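Local coordinates for protein RhCC (Rhodococcus jostii, PDB 4U5R) that probably acts as a cofactor-independent oxygenase, a magnesium-binding member of the tautomerase superfamily, at residues Trp3-Glu9 / Val41-Pro47; Gln19-Ala23 / Lys89-Phe93. The protein carries 1 engineered substitution. All blocks are in the same frame, centred on the assembly; numbering follows the deposited sequence.

In the fold
Contact 1 pairs the parallel strands 2-8 and 40-46 of the mixed four-stranded sheet and is largely buried; contact 2 sets helix 14-32 against the C-terminal part of helix 76-90 and the residues that follow it, and is only partly buried. Helix 14-32 joins the two strands of contact 1, so both contacts draw on the same beta-alpha-beta unit. Backbone hydrogen bonds and a salt bridge dominate the first, whereas apolar packing and a CH-pi contact make the second, which has no hydrogen bond between its segments. They meet where Leu20 packs on Ile5 and Phe43, and Leu90 on Trp3. Both border a second subunit, whose strand extends the sheet beside Val41 and Leu42.

Contact 1. Residues Trp3-Glu9 / Val41-Pro47; sequences WEIFTPE and VLFKDMP
Lys44 and Phe6 lie next to each other on two parallel strands of a beta-alpha-beta unit, the building block of the tautomerase fold, whose crossover is helix 14-32. The lysine runs out beside the ring. Its CB sits 3.7 Å from Phe6 CD1, and CD closes to 3.3 Å from Phe6 CE1. With the chain extended beyond CG (chi2 168°, chi3 173°), CE and NZ pass the ring and arrive at Glu4, where NZ forms a salt bridge with OE2; the modelled separation is so short that its exact length is doubtful. A long, flexible residue suits this place, since its methylenes can line an aromatic before its charge meets a buried carboxylate. The other oxygen of Glu4, OE1, is hydrogen-bonded to O3 of a bound Tris molecule, which probably came from the crystallisation liquor. Met46 SD approaches the Phe6 ring at its edge, 4.0 Å from CD1, a Met-aromatic contact. Were Phe6 replaced by an alanine, the Lys44 methylenes and the Met46 sulfur would probably lose the ring they both touch, leaving the lysine freer to turn away from Glu4.

The strands are joined by regular parallel bonding, in which Ile5 N donates to Leu42 O at 2.9 Å and Ile5 O accepts from Lys44 N. On the helix-facing side, Ile5 CD1 touches both Val41 CG1 (3.8 Å) and Phe43 CE1 (3.9 Å), compact branched and aromatic groups that fill the layer beneath helix 14-32. Near the strand ends Asp45 OD2 is hydrogen-bonded to the backbone N of Asn10. Thr7 OG1 is close to Asp45 OD1 but poorly angled for a bond; it donates instead to Pro8 O at 3.0 Å, from above the carbonyl plane.

Contact 2. Residues Gln19-Ala23 / Lys89-Phe93; sequences QLSEA and KLAPF
Leu20 and Phe93 run in opposite directions, and Leu20 CB lies over the centre of the aromatic ring, 3.9 Å from the centroid and only 7° off the ring normal, a CH-pi contact. Leu20 CD1 reaches Phe93 CD2 at 3.7 Å. The same methyl touches Leu90 CD2 at 4.1 Å, so one branched side chain serves two partners. Leucine suits the position because its CB can rest on a flat face while a methyl beyond CG reaches on to Leu90. Gln19 meets the far end of the ring through its aliphatic part, CB lying 3.7 Å from Phe93 CZ, and its amide plane stands 63° from that of the ring.

One turn further on, the small Ala23 lets the backbones approach closely: its CB is 4.1 Å from Lys89 CB. A bend at chi2 (-59°) then carries the lysine chain past Ala23 O, with CD 3.8 Å from that oxygen. Lys89 CD only packs against it, whereas Ser26 OG gives it a hydrogen bond; Lys89 NZ makes a weak one to the same hydroxyl.

These two segments belong to the alpha layer of an alpha/beta fold, in which helix 14-32 meets the C-terminal part of helix 76-90 and the residues that follow it, beside one face of the sheet. Leu20 therefore has a second set of neighbours, Phe43 of strand 40-46 and Phe12 of a loop, and Phe12 also touches Phe93.

Further out, the backbone sets these groups in place. Phe93 N donates to Leu90 O three residues back, at 3.0 Å, closing a turn that brings the ring toward Leu20, with Lys89 O in plane at its edge. The helical bond from Ala23 N to Gln19 O spans the turn that presents Gln19, Leu20 and Ala23.

Contact 1. Residues Trp3-Glu9 / Val41-Pro47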
ATOM      1  N   TRP B   3       6.333   7.292  -2.344  1.00 10.58           N
ATOM      2  CA  TRP B   3       7.269   6.584  -1.465  1.00 13.42           C
ATOM      3  C   TRP B   3       6.855   6.632  -0.007  1.00 10.78           C
ATOM      4  O   TRP B   3       6.477   7.686   0.511  1.00 10.88           O
ATOM      5  CB  TRP B   3       8.675   7.178  -1.564  1.00 12.31           C
ATOM      6  CG  TRP B   3       9.441   6.896  -2.804  1.00  9.61           C
ATOM      7  CD1 TRP B   3       9.081   7.191  -4.095  1.00 11.60           C
ATOM      8  CD2 TRP B   3      10.747   6.327  -2.869  1.00 10.45           C
ATOM      9  NE1 TRP B   3      10.078   6.799  -4.959  1.00 12.63           N
ATOM     10  CE2 TRP B   3      11.111   6.270  -4.228  1.00 11.52           C
ATOM     11  CE3 TRP B   3      11.632   5.830  -1.907  1.00 10.79           C
ATOM     12  CZ2 TRP B   3      12.336   5.748  -4.654  1.00 12.69           C
ATOM     13  CZ3 TRP B   3      12.857   5.317  -2.329  1.00 12.16           C
ATOM     14  CH2 TRP B   3      13.187   5.269  -3.692  1.00 12.49           C
ATOM     15  N   GLU B   4       6.957   5.489   0.656  1.00  9.08           N
ATOM     16  CA  GLU B   4       6.814   5.412   2.095  1.00  9.34           C
ATOM     17  C   GLU B   4       8.120   4.959   2.698  1.00 11.05           C
ATOM     18  O   GLU B   4       8.635   3.924   2.305  1.00 11.88           O
ATOM     19  CB  GLU B   4       5.737   4.426   2.475  1.00 11.27           C
ATOM     20  CG  GLU B   4       4.330   4.848   2.173  1.00 12.01           C
ATOM     21  CD  GLU B   4       3.373   3.716   2.462  1.00 14.19           C
ATOM     22  OE1 GLU B   4       3.492   2.660   1.799  1.00 18.56           O
ATOM     23  OE2 GLU B   4       2.546   3.855   3.382  1.00 13.40           O
ATOM     24  N   ILE B   5       8.638   5.708   3.668  1.00  9.74           N
ATOM     25  CA  ILE B   5       9.844   5.291   4.364  1.00 10.71           C
ATOM     26  C   ILE B   5       9.561   5.179   5.852  1.00 10.70           C
ATOM     27  O   ILE B   5       9.308   6.171   6.528  1.00  9.89           O
ATOM     28  CB  ILE B   5      11.009   6.269   4.073  1.00  8.55           C
ATOM     29  CG1 ILE B   5      11.234   6.336   2.555  1.00  9.83           C
ATOM     30  CG2 ILE B   5      12.276   5.837   4.800  1.00  9.52           C
ATOM     31  CD1 ILE B   5      12.351   7.251   2.107  1.00 10.20           C
ATOM     32  N   PHE B   6       9.550   3.945   6.335  1.00 10.14           N
ATOM     33  CA  PHE B   6       9.280   3.633   7.733  1.00  9.80           C
ATOM     34  C   PHE B   6      10.590   3.515   8.484  1.00 10.27           C
ATOM     35  O   PHE B   6      11.385   2.639   8.180  1.00  9.69           O
ATOM     36  CB  PHE B   6       8.506   2.317   7.845  1.00 12.10           C
ATOM     37  CG  PHE B   6       7.157   2.336   7.191  1.00 10.29           C
ATOM     38  CD1 PHE B   6       6.039   2.725   7.906  1.00 14.07           C
ATOM     39  CD2 PHE B   6       7.000   1.904   5.878  1.00 10.86           C
ATOM     40  CE1 PHE B   6       4.786   2.709   7.320  1.00 15.25           C
ATOM     41  CE2 PHE B   6       5.751   1.894   5.282  1.00 11.09           C
ATOM     42  CZ  PHE B   6       4.643   2.306   5.999  1.00 14.20           C
ATOM     43  N   THR B   7      10.821   4.395   9.457  1.00 11.81           N
ATOM     44  CA  THR B   7      12.099   4.458  10.184  1.00 11.45           C
ATOM     45  C   THR B   7      11.950   4.310  11.697  1.00 11.99           C
ATOM     46  O   THR B   7      10.887   4.605  12.244  1.00 13.56           O
ATOM     47  CB  THR B   7      12.816   5.806   9.963  1.00 14.08           C
ATOM     48  OG1 THR B   7      12.118   6.832  10.679  1.00 15.45           O
ATOM     49  CG2 THR B   7      12.876   6.166   8.490  1.00 16.97           C
ATOM     50  N   PRO B   8      13.025   3.884  12.383  1.00 13.20           N
ATOM     51  CA  PRO B   8      13.047   4.066  13.834  1.00 14.06           C
ATOM     52  C   PRO B   8      12.728   5.509  14.156  1.00 14.01           C
ATOM     53  O   PRO B   8      13.163   6.389  13.404  1.00 17.74           O
ATOM     54  CB  PRO B   8      14.493   3.731  14.215  1.00 15.81           C
ATOM     55  CG  PRO B   8      14.951   2.800  13.155  1.00 14.25           C
ATOM     56  CD  PRO B   8      14.250   3.231  11.884  1.00 12.75           C
ATOM     57  N   GLU B   9      11.980   5.746  15.231  1.00 17.00           N
ATOM     58  CA  GLU B   9      11.650   7.101  15.653  1.00 21.72           C
ATOM     59  C   GLU B   9      12.886   7.982  15.681  1.00 18.09           C
ATOM     60  O   GLU B   9      13.921   7.578  16.191  1.00 16.19           O
ATOM     61  CB  GLU B   9      11.013   7.101  17.038  1.00 24.13           C
ATOM     62  CG  GLU B   9       9.511   7.178  17.055  1.00 30.76           C
ATOM     63  CD  GLU B   9       8.995   7.569  18.421  1.00 26.79           C
ATOM     64  OE1 GLU B   9       9.366   6.895  19.405  1.00 30.75           O
ATOM     65  OE2 GLU B   9       8.243   8.564  18.516  1.00 32.83           O
ATOM     66  N   VAL B  41       7.261  11.722  -0.931  1.00 10.62           N
ATOM     67  CA  VAL B  41       7.929  10.849   0.029  1.00 10.55           C
ATOM     68  C   VAL B  41       7.325  11.060   1.418  1.00 10.52           C
ATOM     69  O   VAL B  41       7.360  12.167   1.993  1.00 10.36           O
ATOM     70  CB  VAL B  41       9.455  11.091   0.087  1.00  9.01           C
ATOM     71  CG1 VAL B  41      10.087  10.113   1.072  1.00 10.05           C
ATOM     72  CG2 VAL B  41      10.100  10.918  -1.273  1.00 11.11           C
ATOM     73  N   LEU B  42       6.757   9.997   1.968  1.00 10.73           N
ATOM     74  CA  LEU B  42       6.137  10.079   3.282  1.00  9.15           C
ATOM     75  C   LEU B  42       7.036   9.390   4.307  1.00 10.70           C
ATOM     76  O   LEU B  42       7.291   8.187   4.198  1.00 11.49           O
ATOM     77  CB  LEU B  42       4.736   9.439   3.273  1.00 11.32           C
ATOM     78  CG  LEU B  42       3.764   9.873   2.165  1.00  9.92           C
ATOM     79  CD1 LEU B  42       2.414   9.187   2.332  1.00 13.97           C
ATOM     80  CD2 LEU B  42       3.597  11.389   2.158  1.00 13.15           C
ATOM     81  N   PHE B  43       7.533  10.160   5.274  1.00 10.38           N
ATOM     82  CA  PHE B  43       8.337   9.603   6.359  1.00 11.32           C
ATOM     83  C   PHE B  43       7.471   9.204   7.540  1.00 11.77           C
ATOM     84  O   PHE B  43       6.688  10.001   8.060  1.00 11.71           O
ATOM     85  CB  PHE B  43       9.405  10.602   6.813  1.00 10.91           C
ATOM     86  CG  PHE B  43      10.467  10.828   5.797  1.00  9.09           C
ATOM     87  CD1 PHE B  43      11.541   9.960   5.708  1.00  9.93           C
ATOM     88  CD2 PHE B  43      10.385  11.885   4.912  1.00 11.18           C
ATOM     89  CE1 PHE B  43      12.511  10.134   4.749  1.00 11.06           C
ATOM     90  CE2 PHE B  43      11.364  12.080   3.957  1.00 10.44           C
ATOM     91  CZ  PHE B  43      12.437  11.204   3.885  1.00 12.71           C
ATOM     92  N   LYS B  44       7.612   7.959   7.969  1.00 12.68           N
ATOM     93  CA  LYS B  44       6.764   7.442   9.026  1.00 11.62           C
ATOM     94  C   LYS B  44       7.649   6.926  10.157  1.00 15.23           C
ATOM     95  O   LYS B  44       8.287   5.876  10.039  1.00 15.40           O
ATOM     96  CB  LYS B  44       5.834   6.357   8.456  1.00 16.19           C
ATOM     97  CG  LYS B  44       4.853   6.914   7.401  1.00 17.53           C
ATOM     98  CD  LYS B  44       4.137   5.824   6.613  1.00 20.20           C
ATOM     99  CE  LYS B  44       3.068   6.392   5.703  1.00 21.22           C
ATOM    100  NZ  LYS B  44       2.170   5.301   5.235  1.00 20.97           N
ATOM    101  N   ASP B  45       7.711   7.700  11.239  1.00 14.02           N
ATOM    102  CA  ASP B  45       8.454   7.315  12.424  1.00 13.72           C
ATOM    103  C   ASP B  45       7.741   6.179  13.149  1.00 16.57           C
ATOM    104  O   ASP B  45       6.552   6.279  13.470  1.00 16.74           O
ATOM    105  CB  ASP B  45       8.638   8.521  13.355  1.00 19.18           C
ATOM    106  CG  ASP B  45       9.951   9.250  13.117  1.00 20.92           C
ATOM    107  OD1 ASP B  45      10.714   8.846  12.218  1.00 24.43           O
ATOM    108  OD2 ASP B  45      10.219  10.236  13.831  1.00 29.21           O
ATOM    109  N   MET B  46       8.465   5.086  13.375  1.00 14.18           N
ATOM    110  CA  MET B  46       7.914   3.945  14.092  1.00 13.05           C
ATOM    111  C   MET B  46       8.500   3.857  15.485  1.00 13.34           C
ATOM    112  O   MET B  46       9.721   3.746  15.640  1.00 15.10           O
ATOM    113  CB  MET B  46       8.193   2.641  13.346  1.00 14.38           C
ATOM    114  CG  MET B  46       7.639   2.616  11.936  1.00 16.03           C
ATOM    115  SD  MET B  46       5.832   2.677  11.885  1.00 20.61           S
ATOM    116  CE  MET B  46       5.355   1.100  12.595  1.00 19.13           C
ATOM    117  N   PRO B  47       7.639   3.922  16.507  1.00 14.97           N
ATOM    118  CA  PRO B  47       8.091   3.726  17.891  1.00 17.24           C
ATOM    119  C   PRO B  47       8.758   2.371  18.105  1.00 17.65           C
ATOM    120  O   PRO B  47       8.501   1.432  17.345  1.00 15.62           O
ATOM    121  CB  PRO B  47       6.792   3.821  18.701  1.00 16.27           C
ATOM    122  CG  PRO B  47       5.875   4.640  17.867  1.00 19.08           C
ATOM    123  CD  PRO B  47       6.220   4.311  16.434  1.00 15.79           C
TER

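Contact 2. Residues Gln19-Ala23 / Lys89-Phe93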
ATOM      1  N   GLN B  19      17.104  16.381   2.276  1.00 15.42           N
ATOM      2  CA  GLN B  19      18.193  15.859   1.459  1.00 15.54           C
ATOM      3  C   GLN B  19      17.861  14.520   0.806  1.00 12.95           C
ATOM      4  O   GLN B  19      18.113  14.341  -0.385  1.00 15.64           O
ATOM      5  CB  GLN B  19      19.469  15.733   2.298  1.00 15.22           C
ATOM      6  CG  GLN B  19      20.017  17.090   2.747  1.00 21.60           C
ATOM      7  CD  GLN B  19      21.210  16.976   3.683  1.00 29.59           C
ATOM      8  OE1 GLN B  19      21.922  15.973   3.687  1.00 30.78           O
ATOM      9  NE2 GLN B  19      21.433  18.014   4.484  1.00 35.90           N
ATOM     10  N   LEU B  20      17.293  13.585   1.571  1.00 13.46           N
ATOM     11  CA  LEU B  20      16.950  12.276   1.017  1.00 13.79           C
ATOM     12  C   LEU B  20      15.785  12.349   0.013  1.00 13.41           C
ATOM     13  O   LEU B  20      15.848  11.712  -1.044  1.00 12.60           O
ATOM     14  CB  LEU B  20      16.626  11.296   2.149  1.00 13.83           C
ATOM     15  CG  LEU B  20      16.165   9.897   1.730  1.00 11.05           C
ATOM     16  CD1 LEU B  20      17.084   9.251   0.695  1.00 13.95           C
ATOM     17  CD2 LEU B  20      16.041   9.025   2.973  1.00 14.32           C
ATOM     18  N   SER B  21      14.754  13.138   0.311  1.00 15.68           N
ATOM     19  CA  SER B  21      13.646  13.296  -0.639  1.00 15.54           C
ATOM     20  C   SER B  21      14.107  14.013  -1.907  1.00 14.81           C
ATOM     21  O   SER B  21      13.608  13.730  -3.002  1.00 14.33           O
ATOM     22  CB  SER B  21      12.460  14.033  -0.002  1.00 14.63           C
ATOM     23  OG  SER B  21      12.791  15.351   0.404  1.00 15.27           O
ATOM     24  N   GLU B  22      15.070  14.922  -1.770  1.00 14.06           N
ATOM     25  CA  GLU B  22      15.673  15.563  -2.931  1.00 14.63           C
ATOM     26  C   GLU B  22      16.413  14.533  -3.804  1.00 13.84           C
ATOM     27  O   GLU B  22      16.301  14.543  -5.039  1.00 15.48           O
ATOM     28  CB  GLU B  22      16.620  16.683  -2.479  1.00 18.68           C
ATOM     29  CG  GLU B  22      17.466  17.253  -3.585  1.00 18.99           C
ATOM     30  CD  GLU B  22      16.640  17.931  -4.655  1.00 25.59           C
ATOM     31  OE1 GLU B  22      15.508  18.366  -4.348  1.00 23.16           O
ATOM     32  OE2 GLU B  22      17.129  18.032  -5.802  1.00 27.77           O
ATOM     33  N   ALA B  23      17.150  13.630  -3.166  1.00 12.61           N
ATOM     34  CA  ALA B  23      17.878  12.609  -3.911  1.00 11.09           C
ATOM     35  C   ALA B  23      16.935  11.666  -4.646  1.00 15.94           C
ATOM     36  O   ALA B  23      17.176  11.295  -5.800  1.00 15.71           O
ATOM     37  CB  ALA B  23      18.790  11.822  -2.977  1.00 12.46           C
ATOM     38  N   LYS B  89      20.864   6.143  -4.018  1.00 15.93           N
ATOM     39  CA  LYS B  89      20.394   7.346  -3.316  1.00 14.12           C
ATOM     40  C   LYS B  89      20.170   7.119  -1.823  1.00 15.78           C
ATOM     41  O   LYS B  89      20.378   8.014  -1.009  1.00 17.17           O
ATOM     42  CB  LYS B  89      19.089   7.853  -3.941  1.00 16.94           C
ATOM     43  CG  LYS B  89      19.163   8.080  -5.438  1.00 16.73           C
ATOM     44  CD  LYS B  89      20.252   9.095  -5.768  1.00 17.21           C
ATOM     45  CE  LYS B  89      20.240   9.459  -7.247  1.00 23.35           C
ATOM     46  NZ  LYS B  89      21.193  10.567  -7.555  1.00 22.71           N
ATOM     47  N   LEU B  90      19.722   5.918  -1.474  1.00 14.61           N
ATOM     48  CA  LEU B  90      19.411   5.585  -0.088  1.00 14.42           C
ATOM     49  C   LEU B  90      20.646   5.363   0.775  1.00 13.49           C
ATOM     50  O   LEU B  90      20.628   5.663   1.972  1.00 14.00           O
ATOM     51  CB  LEU B  90      18.545   4.323  -0.022  1.00 14.50           C
ATOM     52  CG  LEU B  90      17.130   4.354  -0.602  1.00 15.62           C
ATOM     53  CD1 LEU B  90      16.570   2.942  -0.607  1.00 15.54           C
ATOM     54  CD2 LEU B  90      16.239   5.266   0.202  1.00 17.66           C
ATOM     55  N   ALA B  91      21.713   4.840   0.173  1.00 14.83           N
ATOM     56  CA  ALA B  91      22.880   4.358   0.928  1.00 14.02           C
ATOM     57  C   ALA B  91      23.497   5.362   1.916  1.00 14.44           C
ATOM     58  O   ALA B  91      23.838   4.970   3.026  1.00 16.09           O
ATOM     59  CB  ALA B  91      23.955   3.866  -0.040  1.00 13.67           C
ATOM     60  N   PRO B  92      23.637   6.651   1.535  1.00 13.05           N
ATOM     61  CA  PRO B  92      24.238   7.570   2.515  1.00 15.62           C
ATOM     62  C   PRO B  92      23.435   7.772   3.800  1.00 15.37           C
ATOM     63  O   PRO B  92      24.032   8.059   4.853  1.00 16.86           O
ATOM     64  CB  PRO B  92      24.339   8.888   1.734  1.00 14.69           C
ATOM     65  CG  PRO B  92      24.461   8.443   0.312  1.00 14.46           C
ATOM     66  CD  PRO B  92      23.489   7.299   0.219  1.00 12.75           C
ATOM     67  N   PHE B  93      22.118   7.587   3.729  1.00 14.54           N
ATOM     68  CA  PHE B  93      21.234   7.813   4.877  1.00 14.21           C
ATOM     69  C   PHE B  93      20.863   6.543   5.634  1.00 12.00           C
ATOM     70  O   PHE B  93      20.466   6.609   6.797  1.00 15.46           O
ATOM     71  CB  PHE B  93      19.947   8.504   4.413  1.00 16.83           C
ATOM     72  CG  PHE B  93      20.179   9.802   3.687  1.00 13.84           C
ATOM     73  CD1 PHE B  93      20.228  11.008   4.377  1.00 17.05           C
ATOM     74  CD2 PHE B  93      20.321   9.814   2.310  1.00 14.04           C
ATOM     75  CE1 PHE B  93      20.440  12.205   3.700  1.00 16.26           C
ATOM     76  CE2 PHE B  93      20.541  11.002   1.631  1.00 15.80           C
ATOM     77  CZ  PHE B  93      20.593  12.201   2.328  1.00 17.65           C
TER